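Local coordinates for serine protease inhibitor (Thermoanaerobacter tengcongensis, PDB 2PEF), which belongs to the serpin family, probably inhibiting serine proteases, and is captured in its latent state, with the reactive-centre loop inserted as a strand, at residues Y306-H312 and V328-T334; S94-K98 and D156-I161; P350-A354 and F365-L370; F9-A14 and S359-P363. One frame throughout, in Å; residues are numbered along the deposited sequence.

Contact 1: residues Y306-H312 and V328-T334; sequences YISEVLH and VTSVDIT
Asp332 OD2 is gripped from several sides. Ser308 OG donates to Asp332 OD2 at 2.8 Å, along the anti lone pair. Ser308 N donates to the same Asp332 OD2 at 3.0 Å, but comes from above the carboxylate plane, 36° out of it. Water 1 donates a further bond to OD2 and another to Tyr306 O, so it ties the carboxylate to the backbone before Ser308. Ser308 OG in turn accepts from water 2, which also bonds Thr334 OG1. The backbone of Asp332 has a positive phi of 84°, and Asp332 N still bonds Glu309 O at 2.9 Å. With an alanine here, Ser308 N and OG would probably lose their shared acceptor, and water 1 would be left without one of its two mates.

Glu309 runs across Thr334 at about a right angle, with Glu309 OE2 3.5 Å from Thr334 CG2. Its charge is paired with Lys273, in the neighbouring strand. Water 3 bonds Ser330 OG at 2.8 Å and lies near Glu309 O, between the two segments. Farther along, Leu311 and Ser330 form an antiparallel hydrogen-bonded pair, with Ser330 N donating to Leu311 O at 2.9 Å. On the other face, Ile307 CG1 meets Val331 CG1 at 3.9 Å; both residues pack on helix 35-46 at Thr45.

Strand 322-331 lies between strands 310-318 and 158-169. This position, like its place in the serpin sequence, is that of the inserted reactive-centre loop. Insertion without cleavage defines the latent state; cleaved serpins carry the same added strand.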
loop_
_atom_site.group_PDB
_atom_site.type_symbol
_atom_site.label_atom_id
_atom_site.label_comp_id
_atom_site.label_asym_id
_atom_site.label_seq_id
_atom_site.Cartn_x
_atom_site.Cartn_y
_atom_site.Cartn_z
ATOM N N TYR A 306 12.702 -18.031 8.511
ATOM C CA TYR A 306 13.182 -16.885 7.748
ATOM C C TYR A 306 12.128 -16.502 6.716
ATOM O O TYR A 306 11.297 -17.327 6.338
ATOM C CB TYR A 306 14.522 -17.198 7.071
ATOM C CG TYR A 306 14.458 -18.223 5.959
ATOM C CD1 TYR A 306 14.374 -17.823 4.624
ATOM C CD2 TYR A 306 14.502 -19.592 6.239
ATOM C CE1 TYR A 306 14.323 -18.759 3.595
ATOM C CE2 TYR A 306 14.452 -20.536 5.217
ATOM C CZ TYR A 306 14.362 -20.111 3.899
ATOM O OH TYR A 306 14.313 -21.041 2.886
ATOM N N ILE A 307 12.160 -15.253 6.265
ATOM C CA ILE A 307 11.209 -14.797 5.260
ATOM C C ILE A 307 11.653 -15.245 3.870
ATOM O O ILE A 307 12.782 -14.980 3.453
ATOM C CB ILE A 307 11.016 -13.267 5.301
ATOM C CG1 ILE A 307 10.506 -12.839 6.681
ATOM C CG2 ILE A 307 10.059 -12.817 4.190
ATOM C CD1 ILE A 307 10.462 -11.340 6.896
ATOM N N SER A 308 10.756 -15.935 3.169
ATOM C CA SER A 308 11.005 -16.350 1.793
ATOM C C SER A 308 10.690 -15.205 0.839
ATOM O O SER A 308 11.559 -14.752 0.093
ATOM C CB SER A 308 10.181 -17.591 1.444
ATOM O OG SER A 308 8.804 -17.372 1.693
ATOM N N GLU A 309 9.445 -14.736 0.873
ATOM C CA GLU A 309 9.017 -13.632 0.020
ATOM C C GLU A 309 8.071 -12.689 0.741
ATOM O O GLU A 309 7.255 -13.115 1.565
ATOM C CB GLU A 309 8.345 -14.151 -1.257
ATOM C CG GLU A 309 9.283 -14.847 -2.245
ATOM C CD GLU A 309 8.667 -15.026 -3.624
ATOM O OE1 GLU A 309 7.492 -14.641 -3.817
ATOM O OE2 GLU A 309 9.365 -15.555 -4.518
ATOM N N VAL A 310 8.194 -11.404 0.426
ATOM C CA VAL A 310 7.190 -10.417 0.799
ATOM C C VAL A 310 6.488 -10.021 -0.497
ATOM O O VAL A 310 7.111 -9.454 -1.403
ATOM C CB VAL A 310 7.812 -9.188 1.507
ATOM C CG1 VAL A 310 6.743 -8.140 1.807
ATOM C CG2 VAL A 310 8.509 -9.609 2.796
ATOM N N LEU A 311 5.204 -10.353 -0.588
ATOM C CA LEU A 311 4.424 -10.119 -1.800
ATOM C C LEU A 311 3.361 -9.057 -1.559
ATOM O O LEU A 311 2.716 -9.041 -0.513
ATOM C CB LEU A 311 3.780 -11.423 -2.280
ATOM C CG LEU A 311 3.096 -11.475 -3.654
ATOM C CD1 LEU A 311 4.106 -11.359 -4.791
ATOM C CD2 LEU A 311 2.281 -12.756 -3.792
ATOM N N HIS A 312 3.190 -8.181 -2.546
ATOM C CA HIS A 312 2.250 -7.076 -2.485
ATOM C C HIS A 312 1.347 -7.133 -3.714
ATOM O O HIS A 312 1.841 -7.211 -4.832
ATOM C CB HIS A 312 3.020 -5.750 -2.462
ATOM C CG HIS A 312 2.242 -4.603 -1.897
ATOM N ND1 HIS A 312 1.913 -3.483 -2.628
ATOM C CD2 HIS A 312 1.740 -4.401 -0.659
ATOM C CE1 HIS A 312 1.239 -2.643 -1.862
ATOM N NE2 HIS A 312 1.119 -3.178 -0.662
ATOM N N VAL A 328 -3.131 -6.099 -0.560
ATOM C CA VAL A 328 -2.761 -7.188 0.319
ATOM C C VAL A 328 -1.246 -7.231 0.372
ATOM O O VAL A 328 -0.575 -7.038 -0.643
ATOM C CB VAL A 328 -3.300 -8.555 -0.178
ATOM C CG1 VAL A 328 -2.763 -9.701 0.680
ATOM C CG2 VAL A 328 -4.825 -8.567 -0.177
ATOM N N THR A 329 -0.722 -7.432 1.576
ATOM C CA THR A 329 0.694 -7.727 1.760
ATOM C C THR A 329 0.818 -9.045 2.518
ATOM O O THR A 329 0.238 -9.211 3.585
ATOM C CB THR A 329 1.433 -6.609 2.524
ATOM O OG1 THR A 329 1.098 -5.336 1.960
ATOM C CG2 THR A 329 2.946 -6.820 2.449
ATOM N N SER A 330 1.565 -9.981 1.943
ATOM C CA SER A 330 1.789 -11.266 2.593
ATOM C C SER A 330 3.269 -11.480 2.896
ATOM O O SER A 330 4.149 -10.994 2.174
ATOM C CB SER A 330 1.228 -12.417 1.751
ATOM O OG SER A 330 1.839 -12.452 0.477
ATOM N N VAL A 331 3.531 -12.199 3.985
ATOM C CA VAL A 331 4.886 -12.556 4.383
ATOM C C VAL A 331 4.988 -14.080 4.449
ATOM O O VAL A 331 4.182 -14.736 5.118
ATOM C CB VAL A 331 5.257 -11.919 5.749
ATOM C CG1 VAL A 331 6.637 -12.382 6.218
ATOM C CG2 VAL A 331 5.196 -10.397 5.669
ATOM N N ASP A 332 5.978 -14.620 3.733
ATOM C CA ASP A 332 6.256 -16.068 3.626
ATOM C C ASP A 332 5.442 -16.861 2.583
ATOM O O ASP A 332 5.584 -18.084 2.488
ATOM C CB ASP A 332 6.266 -16.775 4.994
ATOM C CG ASP A 332 7.652 -17.250 5.402
ATOM O OD1 ASP A 332 7.852 -17.531 6.605
ATOM O OD2 ASP A 332 8.540 -17.356 4.525
ATOM N N ILE A 333 4.597 -16.174 1.818
ATOM C CA ILE A 333 3.926 -16.800 0.678
ATOM C C ILE A 333 4.788 -16.603 -0.572
ATOM O O ILE A 333 5.028 -15.472 -0.999
ATOM C CB ILE A 333 2.488 -16.250 0.442
ATOM C CG1 ILE A 333 1.554 -16.667 1.583
ATOM C CG2 ILE A 333 1.931 -16.750 -0.896
ATOM C CD1 ILE A 333 0.176 -16.009 1.555
ATOM N N THR A 334 5.261 -17.712 -1.138
ATOM C CA THR A 334 6.027 -17.677 -2.382
ATOM C C THR A 334 5.082 -17.894 -3.562
ATOM O O THR A 334 4.498 -18.971 -3.713
ATOM C CB THR A 334 7.154 -18.742 -2.401
ATOM O OG1 THR A 334 7.992 -18.585 -1.249
ATOM C CG2 THR A 334 8.007 -18.614 -3.659
HETATM O O HOH W 1 10.334 -19.375 4.970
HETATM O O HOH W 2 7.350 -19.612 1.154
HETATM O O HOH W 3 4.403 -13.433 0.701
#

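Contact 2: residues S94-K98 and D156-I161; sequences SIWFK and DVMYLI
Backbone bonds set the antiparallel register of Ser94-Lys98 against Asp156-Ile161. Trp96 faces Tyr159 and Ser94 faces Ile161 as hydrogen-bonded pairs, each with two bonds. Tyr159 N reaches Trp96 O at 2.7 Å, in the carbonyl plane. Lys98 N adds a last bond to Val157 O, also 2.7 Å. CA-H...O contacts fill in between, such as Met158 CA to Trp96 O at 3.1 Å.

Apolar contacts follow on both faces. Ile95 and Leu160 lie side by side, Ile95 CD1 to Leu160 CD2 3.7 Å. The other branch of Ile95, CG2, meets Met158 CG. Met158 bends at its third torsion (chi3 -94°), which keeps SD and CE near that same methyl. On the opposite face Ile161 CD1 comes obliquely to the indole, 3.8 Å from Trp96 CD1. This face lies under helix 127-140, and Phe121 stacks on the indole.

No side-chain hydrogen bond crosses between the segments. Trp96 NE1 donates to Ser94 OG at 2.9 Å, with the oxygen 26° out of the ring plane. Tyr159 OH donates to Asp156 OD2 at 2.6 Å. Two partners lie outside both segments: Asp153 N bonds the same Asp156 oxygen, and Lys98 NZ pairs with Asp101.

The chemistry is thus divided. Main-chain bonds join the strands, side chains meet across them by apolar packing, and the buried indole N-H is satisfied from its own strand.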
loop_
_atom_site.group_PDB
_atom_site.type_symbol
_atom_site.label_atom_id
_atom_site.label_comp_id
_atom_site.label_asym_id
_atom_site.label_seq_id
_atom_site.Cartn_x
_atom_site.Cartn_y
_atom_site.Cartn_z
ATOM N N SER A 94 -4.097 -10.897 9.615
ATOM C CA SER A 94 -4.195 -12.293 10.016
ATOM C C SER A 94 -2.845 -12.991 10.064
ATOM O O SER A 94 -1.894 -12.589 9.389
ATOM C CB SER A 94 -5.169 -13.065 9.112
ATOM O OG SER A 94 -4.744 -13.051 7.766
ATOM N N ILE A 95 -2.779 -14.026 10.896
ATOM C CA ILE A 95 -1.646 -14.936 10.955
ATOM C C ILE A 95 -2.221 -16.319 10.696
ATOM O O ILE A 95 -3.311 -16.650 11.177
ATOM C CB ILE A 95 -0.956 -14.935 12.356
ATOM C CG1 ILE A 95 -0.815 -13.511 12.922
ATOM C CG2 ILE A 95 0.383 -15.695 12.318
ATOM C CD1 ILE A 95 0.122 -12.581 12.162
ATOM N N TRP A 96 -1.497 -17.103 9.904
ATOM C CA TRP A 96 -1.861 -18.481 9.608
ATOM C C TRP A 96 -0.643 -19.330 9.930
ATOM O O TRP A 96 0.442 -19.080 9.407
ATOM C CB TRP A 96 -2.219 -18.635 8.123
ATOM C CG TRP A 96 -3.311 -17.714 7.648
ATOM C CD1 TRP A 96 -3.214 -16.370 7.421
ATOM C CD2 TRP A 96 -4.655 -18.080 7.321
ATOM N NE1 TRP A 96 -4.421 -15.871 6.989
ATOM C CE2 TRP A 96 -5.323 -16.901 6.913
ATOM C CE3 TRP A 96 -5.361 -19.291 7.328
ATOM C CZ2 TRP A 96 -6.664 -16.896 6.523
ATOM C CZ3 TRP A 96 -6.698 -19.286 6.942
ATOM C CH2 TRP A 96 -7.333 -18.095 6.542
ATOM N N PHE A 97 -0.811 -20.310 10.815
ATOM C CA PHE A 97 0.302 -21.185 11.183
ATOM C C PHE A 97 -0.061 -22.669 11.126
ATOM O O PHE A 97 -1.201 -23.052 11.402
ATOM C CB PHE A 97 0.908 -20.801 12.544
ATOM C CG PHE A 97 -0.003 -21.040 13.719
ATOM C CD1 PHE A 97 -0.013 -22.269 14.372
ATOM C CD2 PHE A 97 -0.840 -20.031 14.183
ATOM C CE1 PHE A 97 -0.850 -22.495 15.463
ATOM C CE2 PHE A 97 -1.681 -20.248 15.278
ATOM C CZ PHE A 97 -1.684 -21.481 15.917
ATOM N N LYS A 98 0.924 -23.487 10.763
ATOM C CA LYS A 98 0.751 -24.931 10.645
ATOM C C LYS A 98 0.824 -25.589 12.020
ATOM O O LYS A 98 1.909 -25.790 12.568
ATOM C CB LYS A 98 1.806 -25.520 9.705
ATOM C CG LYS A 98 1.581 -26.979 9.363
ATOM C CD LYS A 98 2.611 -27.469 8.360
ATOM C CE LYS A 98 2.368 -28.918 7.994
ATOM N NZ LYS A 98 3.469 -29.452 7.151
ATOM N N ASP A 156 6.601 -24.356 4.328
ATOM C CA ASP A 156 5.786 -23.295 4.936
ATOM C C ASP A 156 5.147 -23.693 6.261
ATOM O O ASP A 156 4.531 -24.757 6.371
ATOM C CB ASP A 156 4.690 -22.838 3.967
ATOM C CG ASP A 156 5.247 -22.189 2.710
ATOM O OD1 ASP A 156 6.446 -21.845 2.687
ATOM O OD2 ASP A 156 4.473 -22.011 1.746
ATOM N N VAL A 157 5.289 -22.828 7.265
ATOM C CA VAL A 157 4.680 -23.064 8.578
ATOM C C VAL A 157 3.900 -21.862 9.113
ATOM O O VAL A 157 3.036 -22.021 9.972
ATOM C CB VAL A 157 5.709 -23.516 9.652
ATOM C CG1 VAL A 157 6.218 -24.933 9.368
ATOM C CG2 VAL A 157 6.855 -22.527 9.760
ATOM N N MET A 158 4.215 -20.666 8.618
ATOM C CA MET A 158 3.499 -19.459 9.030
ATOM C C MET A 158 3.403 -18.405 7.932
ATOM O O MET A 158 4.381 -18.120 7.244
ATOM C CB MET A 158 4.111 -18.839 10.296
ATOM C CG MET A 158 3.293 -17.657 10.832
ATOM S SD MET A 158 4.164 -16.524 11.926
ATOM C CE MET A 158 3.722 -17.213 13.515
ATOM N N TYR A 159 2.208 -17.838 7.777
ATOM C CA TYR A 159 2.005 -16.680 6.921
ATOM C C TYR A 159 1.464 -15.527 7.760
ATOM O O TYR A 159 0.677 -15.735 8.687
ATOM C CB TYR A 159 0.996 -16.976 5.812
ATOM C CG TYR A 159 1.301 -18.136 4.888
ATOM C CD1 TYR A 159 0.271 -18.948 4.420
ATOM C CD2 TYR A 159 2.603 -18.414 4.466
ATOM C CE1 TYR A 159 0.522 -20.008 3.562
ATOM C CE2 TYR A 159 2.864 -19.475 3.605
ATOM C CZ TYR A 159 1.816 -20.264 3.158
ATOM O OH TYR A 159 2.059 -21.314 2.311
ATOM N N LEU A 160 1.883 -14.314 7.414
ATOM C CA LEU A 160 1.316 -13.100 7.983
ATOM C C LEU A 160 0.754 -12.295 6.820
ATOM O O LEU A 160 1.419 -12.123 5.799
ATOM C CB LEU A 160 2.375 -12.294 8.745
ATOM C CG LEU A 160 3.126 -13.019 9.871
ATOM C CD1 LEU A 160 4.365 -13.758 9.342
ATOM C CD2 LEU A 160 3.532 -12.045 10.962
ATOM N N ILE A 161 -0.478 -11.824 6.969
ATOM C CA ILE A 161 -1.171 -11.151 5.874
ATOM C C ILE A 161 -1.890 -9.909 6.370
ATOM O O ILE A 161 -2.581 -9.947 7.390
ATOM C CB ILE A 161 -2.200 -12.085 5.163
ATOM C CG1 ILE A 161 -1.531 -13.384 4.693
ATOM C CG2 ILE A 161 -2.850 -11.362 3.975
ATOM C CD1 ILE A 161 -2.492 -14.470 4.255
#

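Contact 3: residues P350-A354 and F365-L370; sequences PFIFA and FIGTVL
Val369 packs over one face of the Phe351 ring, with Val369 CB 3.9 Å from the ring centroid. Val369 CG2 touches two rings: Phe351 at CZ and Phe353 at CE2, each at 3.6 Å. Both phenylalanines place CG between the backbone N and the carbonyl carbon (chi1 62° and 69°), and both rings come nearer the facing strand as a result. Phe353 lies over Gly367, whose CA is 4.2 Å from the centroid of that ring. The fit is tight: a beta carbon on Gly367 would come within about 3.0 Å of Phe353 CZ.

The opposite face carries small and branched side chains. Ile352 and Thr368 lie side by side, with Ile352 CG1 to Thr368 CG2 at 4.1 Å. Ala354 pairs with Ile366, and at the far end Pro350 CB meets Leu370 CD2.

The polar edge is main chain. Phe353 and Gly367 exchange two bonds. Val369 N donates almost straight to Phe351 O at 2.9 Å. The return bond, Phe351 N to Val369 O, is longer at 3.2 Å. Thr368 OG1 turns to Ser31 N instead.

This hairpin of strands 345-357 and 362-372 is part of the serpin core. Strand 222-229 flanks one side and strand 32-33 the other. Phe351, Phe353 and Val369 pack on strand 255-273, while Ile352 and Thr368 sit against helices 7-22 and 235-241.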
loop_
_atom_site.group_PDB
_atom_site.type_symbol
_atom_site.label_atom_id
_atom_site.label_comp_id
_atom_site.label_asym_id
_atom_site.label_seq_id
_atom_site.Cartn_x
_atom_site.Cartn_y
_atom_site.Cartn_z
ATOM N N PRO A 350 1.770 11.003 -18.644
ATOM C CA PRO A 350 1.585 10.090 -17.522
ATOM C C PRO A 350 1.622 10.882 -16.224
ATOM O O PRO A 350 2.091 12.028 -16.213
ATOM C CB PRO A 350 2.794 9.155 -17.623
ATOM C CG PRO A 350 3.828 9.961 -18.314
ATOM C CD PRO A 350 3.096 10.837 -19.272
ATOM N N PHE A 351 1.112 10.293 -15.148
ATOM C CA PHE A 351 1.034 10.999 -13.880
ATOM C C PHE A 351 1.188 10.094 -12.672
ATOM O O PHE A 351 0.995 8.886 -12.758
ATOM C CB PHE A 351 -0.262 11.820 -13.786
ATOM C CG PHE A 351 -1.522 10.999 -13.829
ATOM C CD1 PHE A 351 -2.116 10.549 -12.647
ATOM C CD2 PHE A 351 -2.137 10.703 -15.041
ATOM C CE1 PHE A 351 -3.291 9.803 -12.679
ATOM C CE2 PHE A 351 -3.312 9.957 -15.080
ATOM C CZ PHE A 351 -3.892 9.512 -13.897
ATOM N N ILE A 352 1.554 10.713 -11.555
ATOM C CA ILE A 352 1.692 10.043 -10.271
ATOM C C ILE A 352 0.452 10.416 -9.478
ATOM O O ILE A 352 -0.056 11.527 -9.608
ATOM C CB ILE A 352 2.989 10.511 -9.534
ATOM C CG1 ILE A 352 4.243 9.959 -10.222
ATOM C CG2 ILE A 352 3.000 10.087 -8.056
ATOM C CD1 ILE A 352 4.709 10.748 -11.422
ATOM N N PHE A 353 -0.063 9.488 -8.683
ATOM C CA PHE A 353 -1.195 9.815 -7.827
ATOM C C PHE A 353 -1.038 9.186 -6.456
ATOM O O PHE A 353 -0.254 8.248 -6.271
ATOM C CB PHE A 353 -2.519 9.382 -8.468
ATOM C CG PHE A 353 -2.683 7.899 -8.549
ATOM C CD1 PHE A 353 -3.260 7.188 -7.499
ATOM C CD2 PHE A 353 -2.262 7.212 -9.674
ATOM C CE1 PHE A 353 -3.396 5.808 -7.570
ATOM C CE2 PHE A 353 -2.390 5.830 -9.754
ATOM C CZ PHE A 353 -2.965 5.126 -8.701
ATOM N N ALA A 354 -1.802 9.710 -5.503
ATOM C CA ALA A 354 -1.864 9.145 -4.173
ATOM C C ALA A 354 -3.259 9.344 -3.611
ATOM O O ALA A 354 -3.941 10.317 -3.939
ATOM C CB ALA A 354 -0.839 9.780 -3.275
ATOM N N PHE A 365 -2.464 4.905 -0.492
ATOM C CA PHE A 365 -2.079 4.316 -1.772
ATOM C C PHE A 365 -1.264 5.339 -2.553
ATOM O O PHE A 365 -1.505 6.551 -2.456
ATOM C CB PHE A 365 -3.319 3.933 -2.583
ATOM C CG PHE A 365 -4.043 2.723 -2.060
ATOM C CD1 PHE A 365 -4.987 2.842 -1.038
ATOM C CD2 PHE A 365 -3.797 1.463 -2.604
ATOM C CE1 PHE A 365 -5.666 1.721 -0.560
ATOM C CE2 PHE A 365 -4.465 0.338 -2.131
ATOM C CZ PHE A 365 -5.400 0.464 -1.108
ATOM N N ILE A 366 -0.292 4.854 -3.318
ATOM C CA ILE A 366 0.500 5.722 -4.196
ATOM C C ILE A 366 0.884 4.941 -5.456
ATOM O O ILE A 366 1.249 3.765 -5.385
ATOM C CB ILE A 366 1.725 6.356 -3.460
ATOM C CG1 ILE A 366 2.447 7.365 -4.362
ATOM C CG2 ILE A 366 2.676 5.280 -2.924
ATOM C CD1 ILE A 366 3.366 8.327 -3.603
ATOM N N GLY A 367 0.762 5.584 -6.611
ATOM C CA GLY A 367 0.978 4.879 -7.871
ATOM C C GLY A 367 1.256 5.736 -9.083
ATOM O O GLY A 367 1.389 6.956 -8.988
ATOM N N THR A 368 1.353 5.070 -10.229
ATOM C CA THR A 368 1.627 5.738 -11.493
ATOM C C THR A 368 0.622 5.284 -12.529
ATOM O O THR A 368 0.220 4.119 -12.541
ATOM C CB THR A 368 3.040 5.413 -12.026
ATOM O OG1 THR A 368 3.214 3.992 -12.099
ATOM C CG2 THR A 368 4.117 6.001 -11.125
ATOM N N VAL A 369 0.205 6.208 -13.388
ATOM C CA VAL A 369 -0.600 5.838 -14.538
ATOM C C VAL A 369 0.204 6.172 -15.786
ATOM O O VAL A 369 0.328 7.341 -16.164
ATOM C CB VAL A 369 -1.974 6.541 -14.560
ATOM C CG1 VAL A 369 -2.721 6.220 -15.863
ATOM C CG2 VAL A 369 -2.805 6.127 -13.354
ATOM N N LEU A 370 0.775 5.135 -16.391
ATOM C CA LEU A 370 1.562 5.279 -17.614
ATOM C C LEU A 370 0.693 4.953 -18.819
ATOM O O LEU A 370 0.915 5.468 -19.917
ATOM C CB LEU A 370 2.789 4.353 -17.590
ATOM C CG LEU A 370 3.752 4.400 -16.394
ATOM C CD1 LEU A 370 4.927 3.458 -16.622
ATOM C CD2 LEU A 370 4.250 5.815 -16.144
#

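Contact 4: residues F9-A14 and S359-P363; sequences FIYNTA and STNLP
Leu362 meets the helix with CG anti to its carbonyl carbon (chi1 -71°) and CD1 anti to CA (chi2 169°), which spreads its two methyls toward different partners. Leu362 CD2 presses on the helix backbone, 3.5 Å from Ile10 O and 3.6 Å from Ala14 N. Those two atoms are joined by a helical bond, so the methyl lies against one turn of the helix. Ala14 CB and Thr13 CB also border Leu362 CD2. Leu362 CD1 goes the other way and meets Phe9 CE2 at 3.9 Å, obliquely to the ring.

Ile10 crosses Thr360. Its CG1 and CD1 touch Thr360 CB and CG2, with Ile10 CD1 to Thr360 CG2 at 4.1 Å, and Ile10 CG2 lies 3.6 Å from Thr360 O. Were an alanine to stand at Ile10, Thr360 CB and CG2 would probably lose their contact with the helix, and a gap would open between helix and turn.

Polar bonds steady each side separately. Phe9 O accepts from Thr13 N and from Thr13 OG1, which reach it from opposite faces of its plane. Thr13 OG1 is 2.8 Å from Phe9 O and also sits over one face of the Phe9 ring, toward its rim. Within 359-363, Thr360 OG1 accepts from Leu362 N at 3.1 Å. It has a second partner in Asp357.

No hydrogen bond crosses between the two segments. An ST turn starting at Thr360 links strands 345-357 and 362-372, and the N-terminal helix 7-22 packs on it by apolar contact, as in the serpin fold.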
loop_
_atom_site.group_PDB
_atom_site.type_symbol
_atom_site.label_atom_id
_atom_site.label_comp_id
_atom_site.label_asym_id
_atom_site.label_seq_id
_atom_site.Cartn_x
_atom_site.Cartn_y
_atom_site.Cartn_z
ATOM N N PHE A 9 6.319 10.313 13.864
ATOM C CA PHE A 9 5.651 9.240 13.126
ATOM C C PHE A 9 5.324 9.641 11.686
ATOM O O PHE A 9 5.563 8.869 10.759
ATOM C CB PHE A 9 4.378 8.766 13.841
ATOM C CG PHE A 9 3.593 7.746 13.055
ATOM C CD1 PHE A 9 3.937 6.399 13.100
ATOM C CD2 PHE A 9 2.515 8.136 12.257
ATOM C CE1 PHE A 9 3.219 5.448 12.368
ATOM C CE2 PHE A 9 1.790 7.191 11.517
ATOM C CZ PHE A 9 2.143 5.849 11.578
ATOM N N ILE A 10 4.765 10.833 11.502
ATOM C CA ILE A 10 4.395 11.290 10.162
ATOM C C ILE A 10 5.608 11.310 9.221
ATOM O O ILE A 10 5.584 10.674 8.163
ATOM C CB ILE A 10 3.669 12.661 10.184
ATOM C CG1 ILE A 10 2.329 12.533 10.921
ATOM C CG2 ILE A 10 3.451 13.183 8.761
ATOM C CD1 ILE A 10 1.628 13.849 11.214
ATOM N N TYR A 11 6.667 12.015 9.606
ATOM C CA TYR A 11 7.809 12.161 8.701
ATOM C C TYR A 11 8.636 10.880 8.536
ATOM O O TYR A 11 9.138 10.611 7.444
ATOM C CB TYR A 11 8.662 13.385 9.044
ATOM C CG TYR A 11 8.049 14.682 8.541
ATOM C CD1 TYR A 11 7.312 15.503 9.392
ATOM C CD2 TYR A 11 8.189 15.072 7.206
ATOM C CE1 TYR A 11 6.743 16.687 8.937
ATOM C CE2 TYR A 11 7.618 16.258 6.737
ATOM C CZ TYR A 11 6.895 17.057 7.609
ATOM O OH TYR A 11 6.330 18.229 7.160
ATOM N N ASN A 12 8.746 10.079 9.593
ATOM C CA ASN A 12 9.391 8.766 9.475
ATOM C C ASN A 12 8.600 7.817 8.568
ATOM O O ASN A 12 9.178 7.141 7.718
ATOM C CB ASN A 12 9.644 8.131 10.848
ATOM C CG ASN A 12 10.823 8.760 11.578
ATOM O OD1 ASN A 12 11.269 9.863 11.244
ATOM N ND2 ASN A 12 11.342 8.052 12.573
ATOM N N THR A 13 7.280 7.801 8.725
ATOM C CA THR A 13 6.418 6.938 7.911
ATOM C C THR A 13 6.380 7.429 6.465
ATOM O O THR A 13 6.368 6.620 5.533
ATOM C CB THR A 13 5.008 6.803 8.534
ATOM O OG1 THR A 13 5.145 6.288 9.863
ATOM C CG2 THR A 13 4.116 5.861 7.719
ATOM N N ALA A 14 6.407 8.752 6.289
ATOM C CA ALA A 14 6.480 9.366 4.963
ATOM C C ALA A 14 7.738 8.915 4.226
ATOM O O ALA A 14 7.667 8.558 3.047
ATOM C CB ALA A 14 6.423 10.891 5.063
ATOM N N SER A 359 -5.510 13.983 7.601
ATOM C CA SER A 359 -5.055 14.330 8.953
ATOM C C SER A 359 -3.529 14.332 9.076
ATOM O O SER A 359 -2.979 14.954 9.989
ATOM C CB SER A 359 -5.676 13.401 10.004
ATOM O OG SER A 359 -5.076 12.114 9.977
ATOM N N THR A 360 -2.852 13.639 8.159
ATOM C CA THR A 360 -1.394 13.469 8.227
ATOM C C THR A 360 -0.686 13.779 6.905
ATOM O O THR A 360 0.519 14.028 6.890
ATOM C CB THR A 360 -1.011 12.023 8.614
ATOM O OG1 THR A 360 -1.515 11.121 7.620
ATOM C CG2 THR A 360 -1.558 11.642 9.989
ATOM N N ASN A 361 -1.444 13.749 5.807
ATOM C CA ASN A 361 -0.909 13.816 4.438
ATOM C C ASN A 361 -0.145 12.559 3.998
ATOM O O ASN A 361 0.517 12.553 2.958
ATOM C CB ASN A 361 -0.094 15.092 4.206
ATOM C CG ASN A 361 -0.965 16.323 4.140
ATOM O OD1 ASN A 361 -2.150 16.238 3.822
ATOM N ND2 ASN A 361 -0.385 17.479 4.439
ATOM N N LEU A 362 -0.278 11.482 4.773
ATOM C CA LEU A 362 0.349 10.205 4.440
ATOM C C LEU A 362 -0.386 9.471 3.317
ATOM O O LEU A 362 -1.616 9.446 3.295
ATOM C CB LEU A 362 0.430 9.307 5.678
ATOM C CG LEU A 362 1.440 9.723 6.750
ATOM C CD1 LEU A 362 1.228 8.918 8.027
ATOM C CD2 LEU A 362 2.870 9.563 6.248
ATOM N N PRO A 363 0.370 8.869 2.381
ATOM C CA PRO A 363 -0.265 8.151 1.276
ATOM C C PRO A 363 -0.707 6.734 1.646
ATOM O O PRO A 363 0.132 5.849 1.862
ATOM C CB PRO A 363 0.834 8.113 0.217
ATOM C CG PRO A 363 2.107 8.088 0.997
ATOM C CD PRO A 363 1.844 8.845 2.282
#

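Contacts 1 and 2 are neighbours in the central serpin sheet, with centres 10 Å apart. Strand 158-169 of contact 2 pairs directly with strand 322-331 of contact 1: Val331 N lies 2.8 Å from Leu160 O, a probable hydrogen bond, and Ile333 CG1 packs 3.5 Å from Tyr159 CD2. The probable inserted reactive-centre loop belongs to contact 1 and borders contact 2. Contacts 3 and 4 share strand 362-372, and touch where Ala354 CB meets Pro363 CB at 4.2 Å; their centres are 18 Å apart. Both lie across the chain's centre from contact 1, about 24 Å between centres, with nearest atoms about 6 Å (contact 3) and 9 Å (contact 4) away.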